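Long-range contact in intimin (Escherichia coli, PDB 6TPL), which probably serves as a bacterial surface adhesin, whose Ig-like juncture domains hold an extended conformation that restrains its sphere of action: residues A[142-147]-A[176-181]. Sequence-based numbering, arbitrary orientation.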
# COMPACT_ATOMS: atom_id res chain seq x y z
N VAL A 142 -0.38 -12.89 13.60
CA VAL A 142 0.39 -12.10 12.65
C VAL A 142 1.76 -11.84 13.26
O VAL A 142 1.86 -11.33 14.38
CB VAL A 142 -0.32 -10.78 12.32
CG1 VAL A 142 0.51 -9.97 11.33
CG2 VAL A 142 -1.71 -11.04 11.77
N THR A 143 2.81 -12.19 12.53
CA THR A 143 4.18 -11.97 12.98
C THR A 143 4.78 -10.79 12.22
O THR A 143 4.68 -10.72 10.99
CB THR A 143 5.04 -13.22 12.80
OG1 THR A 143 4.52 -14.28 13.61
CG2 THR A 143 6.48 -12.94 13.22
N PHE A 144 5.38 -9.86 12.96
CA PHE A 144 5.95 -8.63 12.42
C PHE A 144 7.47 -8.67 12.56
O PHE A 144 8.00 -9.18 13.56
CB PHE A 144 5.44 -7.38 13.17
CG PHE A 144 3.95 -7.15 13.05
CD1 PHE A 144 3.05 -7.83 13.87
CD2 PHE A 144 3.46 -6.22 12.15
CE1 PHE A 144 1.69 -7.61 13.77
CE2 PHE A 144 2.09 -5.99 12.04
CZ PHE A 144 1.21 -6.68 12.85
N THR A 145 8.18 -8.07 11.60
CA THR A 145 9.62 -7.87 11.69
C THR A 145 9.94 -6.45 11.22
O THR A 145 9.12 -5.80 10.57
CB THR A 145 10.41 -8.88 10.86
OG1 THR A 145 10.03 -8.79 9.49
CG2 THR A 145 10.15 -10.29 11.36
N THR A 146 11.14 -5.98 11.55
CA THR A 146 11.56 -4.64 11.15
C THR A 146 13.05 -4.64 10.81
O THR A 146 13.81 -5.47 11.30
CB THR A 146 11.28 -3.60 12.25
OG1 THR A 146 11.54 -2.28 11.75
CG2 THR A 146 12.16 -3.86 13.47
N THR A 147 13.44 -3.68 9.97
CA THR A 147 14.84 -3.46 9.63
C THR A 147 15.49 -2.39 10.50
O THR A 147 16.71 -2.21 10.43
CB THR A 147 14.98 -3.04 8.17
OG1 THR A 147 14.30 -1.80 7.93
CG2 THR A 147 14.40 -4.10 7.25
N SER A 176 13.00 2.66 7.94
CA SER A 176 12.62 1.38 8.52
C SER A 176 11.53 0.73 7.67
O SER A 176 10.56 1.38 7.27
CB SER A 176 12.11 1.53 9.97
OG SER A 176 11.71 0.28 10.49
N LEU A 177 11.71 -0.56 7.41
CA LEU A 177 10.74 -1.36 6.67
C LEU A 177 10.20 -2.44 7.59
O LEU A 177 10.94 -3.33 8.01
CB LEU A 177 11.37 -1.97 5.42
CG LEU A 177 10.45 -2.86 4.58
CD1 LEU A 177 9.18 -2.11 4.21
CD2 LEU A 177 11.18 -3.34 3.34
N VAL A 178 8.91 -2.36 7.89
CA VAL A 178 8.22 -3.38 8.66
C VAL A 178 7.59 -4.37 7.70
O VAL A 178 7.03 -3.99 6.67
CB VAL A 178 7.17 -2.75 9.59
CG1 VAL A 178 6.22 -3.81 10.12
CG2 VAL A 178 7.83 -2.02 10.75
N SER A 179 7.70 -5.65 8.02
CA SER A 179 7.09 -6.73 7.25
C SER A 179 6.16 -7.52 8.16
O SER A 179 6.29 -7.51 9.39
CB SER A 179 8.14 -7.66 6.65
OG SER A 179 8.94 -6.98 5.69
N ALA A 180 5.20 -8.21 7.54
CA ALA A 180 4.23 -9.01 8.27
C ALA A 180 3.92 -10.28 7.51
O ALA A 180 4.07 -10.34 6.28
CB ALA A 180 2.93 -8.23 8.52
N ARG A 181 3.49 -11.31 8.24
CA ARG A 181 3.18 -12.59 7.63
C ARG A 181 2.21 -13.35 8.53
O ARG A 181 2.16 -13.14 9.74
CB ARG A 181 4.44 -13.43 7.41
CG ARG A 181 5.10 -13.85 8.71
CD ARG A 181 6.40 -14.61 8.47
NE ARG A 181 6.94 -15.18 9.70
CZ ARG A 181 7.93 -14.63 10.41
NH1 ARG A 181 8.47 -13.49 10.01
NH2 ARG A 181 8.36 -15.22 11.52
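Residues 142-147 and 176-181 run antiparallel, their strand axes 4.6 Å apart at 158°, as neighbouring strands in one sheet of the second bacterial Ig-like β-sandwich. Thr143 and Arg181, then Thr145 and Ser179, form hydrogen-bonded pairs, with Phe144 and Ala180 as the non-hydrogen-bonded pair between them. Phe144, Val178 and Ala180 face the sandwich core, covered by Val128 and Tyr126 of strand 124-132 and Val166 of strand 163-169. With CG set beside its own backbone N (chi1 -63°), the Phe144 ring brings CD2 to 4.2 Å from Ala180 CB. Val178 CG1 meets the ring at its edge, near the ring plane, while CG2 lies beside the Thr146 side chain, whose OG1 is hydrogen-bonded to Leu148 O. An alanine in place of Val178 would probably open a gap at the Phe144 ring edge and strip the methyl from beside Thr146. On the other face, the extended chain of Arg181 runs alongside Thr143, so that the Thr143 methyl lies over one face of the guanidinium, CG2 of Thr143 3.4 Å from NH2 of Arg181; the CG2 of Thr145 approaches the guanidinium edge. Thr143 OG1 is hydrogen-bonded to Thr155 OG1, and Ser179 OG to Lys190 NZ. At Thr147 a side chain stands in for a backbone carbonyl: with OG1 between its own backbone N and carbonyl carbon (chi1 62°), Thr147 OG1 accepts the Leu177 N-H at 2.9 Å from N, in a nearly straight bond of 166°.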